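ABC transporter substrate-binding protein (Rhizobium radiobacter, PDB 6TFX) binds the opine mannopinic acid as the solute-binding protein of an ABC transporter, to which it probably delivers its ligand for uptake into the bacterium. Local coordinates at residues Ala23-Asp28 with Ala369-Ile374; Glu13-Leu18 with Arg29-Tyr34. All coordinates share one frame; numbering follows the deposited sequence.

Contact 1 (Ala23-Asp28 with Ala369-Ile374); sequences ATTTSD and AWHQMI. With N72 ((2~{R})-2-[[(3~{R},4~{R},5~{S})-3,4,5,6-tetrakis(oxidanyl)-2-oxidanylidene-hexyl]amino]pentanedioic acid), chain C.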
loop_
_atom_site.group_PDB
_atom_site.type_symbol
_atom_site.label_atom_id
_atom_site.label_comp_id
_atom_site.label_asym_id
_atom_site.label_seq_id
_atom_site.Cartn_x
_atom_site.Cartn_y
_atom_site.Cartn_z
ATOM N N ALA A 23 -4.558 -8.365 -3.525
ATOM C CA ALA A 23 -5.059 -7.434 -2.518
ATOM C C ALA A 23 -4.246 -6.141 -2.547
ATOM O O ALA A 23 -3.024 -6.177 -2.377
ATOM C CB ALA A 23 -5.019 -8.084 -1.141
ATOM N N THR A 24 -4.943 -5.015 -2.824
ATOM C CA THR A 24 -4.326 -3.699 -3.027
ATOM C C THR A 24 -4.869 -2.611 -2.115
ATOM O O THR A 24 -4.092 -1.786 -1.637
ATOM C CB THR A 24 -4.504 -3.314 -4.501
ATOM O OG1 THR A 24 -3.891 -4.318 -5.322
ATOM C CG2 THR A 24 -3.929 -1.940 -4.834
ATOM N N THR A 25 -6.202 -2.594 -1.872
ATOM C CA THR A 25 -6.738 -1.555 -0.993
ATOM C C THR A 25 -6.191 -1.779 0.422
ATOM O O THR A 25 -5.867 -2.921 0.792
ATOM C CB THR A 25 -8.266 -1.585 -0.981
ATOM O OG1 THR A 25 -8.686 -2.786 -0.351
ATOM C CG2 THR A 25 -8.881 -1.472 -2.401
ATOM N N THR A 26 -6.131 -0.712 1.232
ATOM C CA THR A 26 -5.639 -0.897 2.609
ATOM C C THR A 26 -6.477 -1.974 3.331
ATOM O O THR A 26 -5.907 -2.820 4.040
ATOM C CB THR A 26 -5.734 0.423 3.378
ATOM O OG1 THR A 26 -4.765 1.308 2.827
ATOM C CG2 THR A 26 -5.424 0.247 4.866
ATOM N N SER A 27 -7.811 -1.947 3.156
ATOM C CA SER A 27 -8.653 -2.909 3.871
ATOM C C SER A 27 -8.341 -4.359 3.478
ATOM O O SER A 27 -8.210 -5.217 4.352
ATOM C CB SER A 27 -10.128 -2.610 3.660
ATOM O OG SER A 27 -10.879 -3.491 4.481
ATOM N N ASP A 28 -8.208 -4.631 2.174
ATOM C CA ASP A 28 -7.899 -6.012 1.750
ATOM C C ASP A 28 -6.489 -6.392 2.224
ATOM O O ASP A 28 -6.289 -7.503 2.718
ATOM C CB ASP A 28 -8.015 -6.159 0.229
ATOM C CG ASP A 28 -9.429 -6.232 -0.342
ATOM O OD1 ASP A 28 -10.412 -6.332 0.459
ATOM O OD2 ASP A 28 -9.564 -6.209 -1.585
ATOM N N ALA A 369 -14.135 -0.195 -6.639
ATOM C CA ALA A 369 -14.569 -0.007 -8.033
ATOM C C ALA A 369 -13.691 1.051 -8.712
ATOM O O ALA A 369 -13.382 0.934 -9.904
ATOM C CB ALA A 369 -16.024 0.441 -8.071
ATOM N N TRP A 370 -13.339 2.127 -7.959
ATOM C CA TRP A 370 -12.484 3.200 -8.467
ATOM C C TRP A 370 -11.098 2.609 -8.831
ATOM O O TRP A 370 -10.587 2.906 -9.909
ATOM C CB TRP A 370 -12.357 4.281 -7.399
ATOM C CG TRP A 370 -11.299 5.309 -7.668
ATOM C CD1 TRP A 370 -11.380 6.387 -8.508
ATOM C CD2 TRP A 370 -10.004 5.356 -7.067
ATOM N NE1 TRP A 370 -10.214 7.123 -8.444
ATOM C CE2 TRP A 370 -9.356 6.520 -7.555
ATOM C CE3 TRP A 370 -9.337 4.543 -6.133
ATOM C CZ2 TRP A 370 -8.057 6.881 -7.152
ATOM C CZ3 TRP A 370 -8.083 4.926 -5.688
ATOM C CH2 TRP A 370 -7.436 6.065 -6.223
ATOM N N HIS A 371 -10.535 1.739 -7.963
ATOM C CA HIS A 371 -9.255 1.069 -8.245
ATOM C C HIS A 371 -9.320 0.316 -9.577
ATOM O O HIS A 371 -8.343 0.290 -10.304
ATOM C CB HIS A 371 -8.902 0.066 -7.122
ATOM C CG HIS A 371 -8.062 0.665 -6.052
ATOM N ND1 HIS A 371 -6.690 0.790 -6.206
ATOM C CD2 HIS A 371 -8.416 1.189 -4.854
ATOM C CE1 HIS A 371 -6.249 1.371 -5.092
ATOM N NE2 HIS A 371 -7.244 1.630 -4.253
ATOM N N GLN A 372 -10.463 -0.311 -9.879
ATOM C CA GLN A 372 -10.615 -1.039 -11.146
ATOM C C GLN A 372 -10.708 -0.038 -12.312
ATOM O O GLN A 372 -10.097 -0.256 -13.350
ATOM C CB GLN A 372 -11.888 -1.893 -11.078
ATOM C CG GLN A 372 -12.045 -2.843 -12.253
ATOM C CD GLN A 372 -13.305 -3.652 -12.120
ATOM O OE1 GLN A 372 -14.359 -3.262 -12.618
ATOM N NE2 GLN A 372 -13.230 -4.796 -11.448
ATOM N N MET A 373 -11.486 1.052 -12.139
ATOM C CA MET A 373 -11.678 2.056 -13.193
ATOM C C MET A 373 -10.398 2.743 -13.587
ATOM O O MET A 373 -10.112 2.858 -14.772
ATOM C CB MET A 373 -12.713 3.103 -12.786
ATOM C CG MET A 373 -14.108 2.551 -12.748
ATOM S SD MET A 373 -15.280 3.900 -12.421
ATOM C CE MET A 373 -15.259 4.758 -13.933
ATOM N N ILE A 374 -9.589 3.166 -12.612
ATOM C CA ILE A 374 -8.349 3.878 -12.973
ATOM C C ILE A 374 -7.374 2.979 -13.713
ATOM O O ILE A 374 -6.588 3.467 -14.521
ATOM C CB ILE A 374 -7.731 4.552 -11.735
ATOM C CG1 ILE A 374 -7.351 3.498 -10.664
ATOM C CG2 ILE A 374 -8.717 5.609 -11.172
ATOM C CD1 ILE A 374 -6.729 4.135 -9.396
HETATM O OAB N72 C . -6.067 11.456 2.730
HETATM C CAF N72 C . -5.339 10.560 1.867
HETATM C CAG N72 C . -5.869 9.091 1.759
HETATM O OAC N72 C . -6.763 8.751 2.769
HETATM C CAH N72 C . -4.741 8.122 1.397
HETATM O OAM N72 C . -3.415 8.477 1.502
HETATM C CAI N72 C . -4.419 6.700 1.812
HETATM O OAD N72 C . -4.857 6.455 3.130
HETATM C CAJ N72 C . -4.780 5.698 0.743
HETATM O OAE N72 C . -4.829 6.094 -0.450
HETATM C CAK N72 C . -5.137 4.234 1.130
HETATM N N N72 C . -4.118 3.314 0.684
HETATM C CA N72 C . -4.372 2.327 -0.296
HETATM C C N72 C . -5.637 2.423 -1.103
HETATM O O N72 C . -5.921 2.979 -2.237
HETATM C CB N72 C . -3.093 2.045 -1.089
HETATM C CG N72 C . -3.192 1.455 -2.496
HETATM C CD N72 C . -1.974 0.616 -2.889
HETATM O OE1 N72 C . -1.290 -0.020 -2.023
HETATM O OE2 N72 C . -1.664 0.550 -4.100
HETATM O OXT N72 C . -6.431 1.741 -0.428
#

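Contact 2 (Glu13-Leu18 with Arg29-Tyr34); sequences EDVTTL and RTLVSY. With N72 ((2~{R})-2-[[(3~{R},4~{R},5~{S})-3,4,5,6-tetrakis(oxidanyl)-2-oxidanylidene-hexyl]amino]pentanedioic acid), chain C.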
loop_
_atom_site.group_PDB
_atom_site.type_symbol
_atom_site.label_atom_id
_atom_site.label_comp_id
_atom_site.label_asym_id
_atom_site.label_seq_id
_atom_site.Cartn_x
_atom_site.Cartn_y
_atom_site.Cartn_z
ATOM N N GLU A 13 -16.030 -0.391 2.303
ATOM C CA GLU A 13 -17.407 -0.803 2.066
ATOM C C GLU A 13 -17.554 -2.310 1.973
ATOM O O GLU A 13 -18.646 -2.812 2.265
ATOM C CB GLU A 13 -17.996 -0.100 0.823
ATOM C CG GLU A 13 -18.001 1.423 0.971
ATOM C CD GLU A 13 -18.810 2.219 -0.042
ATOM O OE1 GLU A 13 -19.933 1.772 -0.374
ATOM O OE2 GLU A 13 -18.325 3.282 -0.508
ATOM N N ASP A 14 -16.470 -3.051 1.603
ATOM C CA ASP A 14 -16.554 -4.511 1.461
ATOM C C ASP A 14 -15.179 -5.102 1.168
ATOM O O ASP A 14 -14.209 -4.365 0.990
ATOM C CB ASP A 14 -17.493 -4.868 0.265
ATOM C CG ASP A 14 -18.132 -6.262 0.222
ATOM O OD1 ASP A 14 -17.963 -7.044 1.203
ATOM O OD2 ASP A 14 -18.797 -6.577 -0.793
ATOM N N VAL A 15 -15.119 -6.435 1.122
ATOM C CA VAL A 15 -13.954 -7.220 0.717
ATOM C C VAL A 15 -13.965 -7.204 -0.811
ATOM O O VAL A 15 -15.030 -7.426 -1.395
ATOM C CB VAL A 15 -14.125 -8.715 1.165
ATOM C CG1 VAL A 15 -13.118 -9.645 0.472
ATOM C CG2 VAL A 15 -14.043 -8.861 2.666
ATOM N N THR A 16 -12.798 -7.044 -1.461
ATOM C CA THR A 16 -12.719 -7.203 -2.910
ATOM C C THR A 16 -11.961 -8.492 -3.180
ATOM O O THR A 16 -12.498 -9.377 -3.837
ATOM C CB THR A 16 -12.109 -5.986 -3.601
ATOM O OG1 THR A 16 -12.915 -4.860 -3.245
ATOM C CG2 THR A 16 -12.083 -6.140 -5.127
ATOM N N THR A 17 -10.723 -8.611 -2.664
ATOM C CA THR A 17 -9.979 -9.847 -2.872
ATOM C C THR A 17 -9.100 -10.163 -1.696
ATOM O O THR A 17 -8.390 -9.273 -1.200
ATOM C CB THR A 17 -9.178 -9.858 -4.180
ATOM O OG1 THR A 17 -8.353 -11.034 -4.208
ATOM C CG2 THR A 17 -8.302 -8.623 -4.354
ATOM N N LEU A 18 -9.139 -11.429 -1.271
ATOM C CA LEU A 18 -8.264 -11.897 -0.205
ATOM C C LEU A 18 -7.197 -12.838 -0.770
ATOM O O LEU A 18 -6.509 -13.526 -0.011
ATOM C CB LEU A 18 -9.043 -12.468 1.008
ATOM C CG LEU A 18 -10.001 -11.459 1.688
ATOM C CD1 LEU A 18 -10.785 -12.109 2.818
ATOM C CD2 LEU A 18 -9.255 -10.227 2.176
ATOM N N ARG A 29 -5.503 -5.449 2.134
ATOM C CA ARG A 29 -4.138 -5.762 2.588
ATOM C C ARG A 29 -4.113 -6.030 4.109
ATOM O O ARG A 29 -3.295 -6.833 4.587
ATOM C CB ARG A 29 -3.172 -4.613 2.280
ATOM C CG ARG A 29 -2.924 -4.413 0.795
ATOM C CD ARG A 29 -1.935 -3.283 0.656
ATOM N NE ARG A 29 -1.648 -2.877 -0.723
ATOM C CZ ARG A 29 -0.665 -3.359 -1.477
ATOM N NH1 ARG A 29 0.084 -4.373 -1.047
ATOM N NH2 ARG A 29 -0.436 -2.852 -2.677
ATOM N N THR A 30 -4.962 -5.303 4.871
ATOM C CA THR A 30 -5.012 -5.472 6.334
ATOM C C THR A 30 -5.515 -6.891 6.661
ATOM O O THR A 30 -4.881 -7.608 7.424
ATOM C CB THR A 30 -5.909 -4.422 6.983
ATOM O OG1 THR A 30 -5.402 -3.122 6.677
ATOM C CG2 THR A 30 -5.974 -4.585 8.518
ATOM N N LEU A 31 -6.633 -7.305 6.047
ATOM C CA LEU A 31 -7.170 -8.644 6.271
ATOM C C LEU A 31 -6.137 -9.700 5.886
ATOM O O LEU A 31 -5.900 -10.624 6.655
ATOM C CB LEU A 31 -8.457 -8.814 5.457
ATOM C CG LEU A 31 -9.644 -8.043 6.044
ATOM C CD1 LEU A 31 -10.826 -7.990 5.040
ATOM C CD2 LEU A 31 -10.133 -8.684 7.339
ATOM N N VAL A 32 -5.478 -9.541 4.714
ATOM C CA VAL A 32 -4.442 -10.475 4.266
ATOM C C VAL A 32 -3.325 -10.614 5.319
ATOM O O VAL A 32 -2.851 -11.727 5.570
ATOM C CB VAL A 32 -3.942 -9.996 2.879
ATOM C CG1 VAL A 32 -2.550 -10.500 2.543
ATOM C CG2 VAL A 32 -4.955 -10.401 1.806
ATOM N N SER A 33 -2.937 -9.485 5.963
ATOM C CA SER A 33 -1.874 -9.519 6.975
ATOM C C SER A 33 -2.263 -10.297 8.235
ATOM O O SER A 33 -1.388 -10.619 9.049
ATOM C CB SER A 33 -1.425 -8.110 7.353
ATOM O OG SER A 33 -2.342 -7.499 8.246
ATOM N N TYR A 34 -3.566 -10.572 8.418
ATOM C CA TYR A 34 -4.007 -11.341 9.608
ATOM C C TYR A 34 -4.138 -12.835 9.267
ATOM O O TYR A 34 -4.083 -13.678 10.163
ATOM C CB TYR A 34 -5.389 -10.857 10.074
ATOM C CG TYR A 34 -5.471 -9.401 10.522
ATOM C CD1 TYR A 34 -4.331 -8.604 10.600
ATOM C CD2 TYR A 34 -6.701 -8.790 10.741
ATOM C CE1 TYR A 34 -4.407 -7.256 10.953
ATOM C CE2 TYR A 34 -6.791 -7.451 11.113
ATOM C CZ TYR A 34 -5.642 -6.687 11.230
ATOM O OH TYR A 34 -5.773 -5.348 11.555
HETATM O OAB N72 C . -6.067 11.456 2.730
HETATM C CAF N72 C . -5.339 10.560 1.867
HETATM C CAG N72 C . -5.869 9.091 1.759
HETATM O OAC N72 C . -6.763 8.751 2.769
HETATM C CAH N72 C . -4.741 8.122 1.397
HETATM O OAM N72 C . -3.415 8.477 1.502
HETATM C CAI N72 C . -4.419 6.700 1.812
HETATM O OAD N72 C . -4.857 6.455 3.130
HETATM C CAJ N72 C . -4.780 5.698 0.743
HETATM O OAE N72 C . -4.829 6.094 -0.450
HETATM C CAK N72 C . -5.137 4.234 1.130
HETATM N N N72 C . -4.118 3.314 0.684
HETATM C CA N72 C . -4.372 2.327 -0.296
HETATM C C N72 C . -5.637 2.423 -1.103
HETATM O O N72 C . -5.921 2.979 -2.237
HETATM C CB N72 C . -3.093 2.045 -1.089
HETATM C CG N72 C . -3.192 1.455 -2.496
HETATM C CD N72 C . -1.974 0.616 -2.889
HETATM O OE1 N72 C . -1.290 -0.020 -2.023
HETATM O OE2 N72 C . -1.664 0.550 -4.100
HETATM O OXT N72 C . -6.431 1.741 -0.428
#

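Contact 1 (Ala23-Asp28 with Ala369-Ile374)
Thr25 and His371 meet where the start of helix 26-35 faces helix 367-374, and the carboxylate of the bound opine touches both segments. The methyl CG2 of Thr25 lies 3.6 Å from CD2 of the imidazole, an oblique approach that is the closest touch between the two segments. CG2 of Thr24 comes obliquely to CE1 of the same ring at 4.1 Å, a looser contact. Thr25, the N-cap residue of helix 26-35, divides its branches: with chi1 at 68°, OG1 accepts from Asp28 N, a capping bond, while CG2 is left for the histidine. The tight part is thus Thr25 CG2 against the buried His371; the looser side holds the partly exposed Thr24 and, away from the ring, Gln372, which is exposed to solvent.

His371 NE2 donates to N72 O at 2.8 Å, with the oxygen at the ring edge and in its plane, and the backbone Thr26 N donates to N72 OXT at 3.0 Å. Arg375 pairs with His371 ND1, and Trp370 CZ3 covers one face of the His371 ring, 3.7 Å above its plane; together they limit the ring's rotation. Since Thr26 N also belongs to the first turn of a helix, the helix dipole would add to the pull on the anion. No hydrogen bond runs directly between the segments, so their polar link here depends on the bound opine, whose carboxylate bridges them.

Contact 2 (Glu13-Leu18 with Arg29-Tyr34)
Leu18 lays its CD2 methyl against the flank of Leu31, 3.7 Å from CB and 4.0 Å from CD1, the two side chains crossing at a slant. Its CG stands opposite the carbonyl carbon (chi1 -60°); CD1 continues the extended line, and the other branch, CD2, turns in to Leu31 although the CB bond itself does not aim there. CD2 also approaches CG2 of Val32, at 4.3 Å. That CG2 methyl of Val32 sits 3.9 Å from Leu18 O, a carbonyl whose hydrogen bond is supplied by Tyr36 OH. Three residues earlier, Val15 meets Leu31 CD1 with its CG2, 4.1 Å away, the side chains crossing at about a right angle. Leu31 therefore receives both apolar side chains of segment 13-18, and Val181 and Leu183 of strand 180-185 touch it as well.

In this solute-binding protein of family 5, the segment 13-18 belongs to the connection from strand 5-10 to helix 26-35, and the contact folds that connection back on the helix it leads into. Asp28, one residue before the helical segment, accepts from the backbone N of Thr16 and of Thr17, so polar bonds accompany the apolar overlap.

The CB bond of Arg29 turns away from the loop, and the extended chain brings the guanidinium obliquely to N72 OE1, with two weak hydrogen bonds, from NE at 3.2 Å and from NH2 at 3.0 Å. Thr24 O also accepts from NE, and Ser143 OG pairs with NH1, two second-shell partners that restrain the group's rotation.

In the fold
From the N terminus, strand 5-10 runs into the loop holding 13-18, and contact 2 closes a short loop as helix 26-35 packs against 13-18 through residues 29-34. Contact 1 starts inside this loop, at 23-28, but finds its partner 341 residues later on helix 367-374, so the two contacts cross rather than nest. Helix 26-35 is common to both: its beginning serves contact 1 and its next turns serve contact 2. The contacts adjoin along that helix and probably share hydrogen bonds. Together they tie the loop after strand 5-10 to helix 26-35, and the start of that helix to helix 367-374, with the opine reached from both.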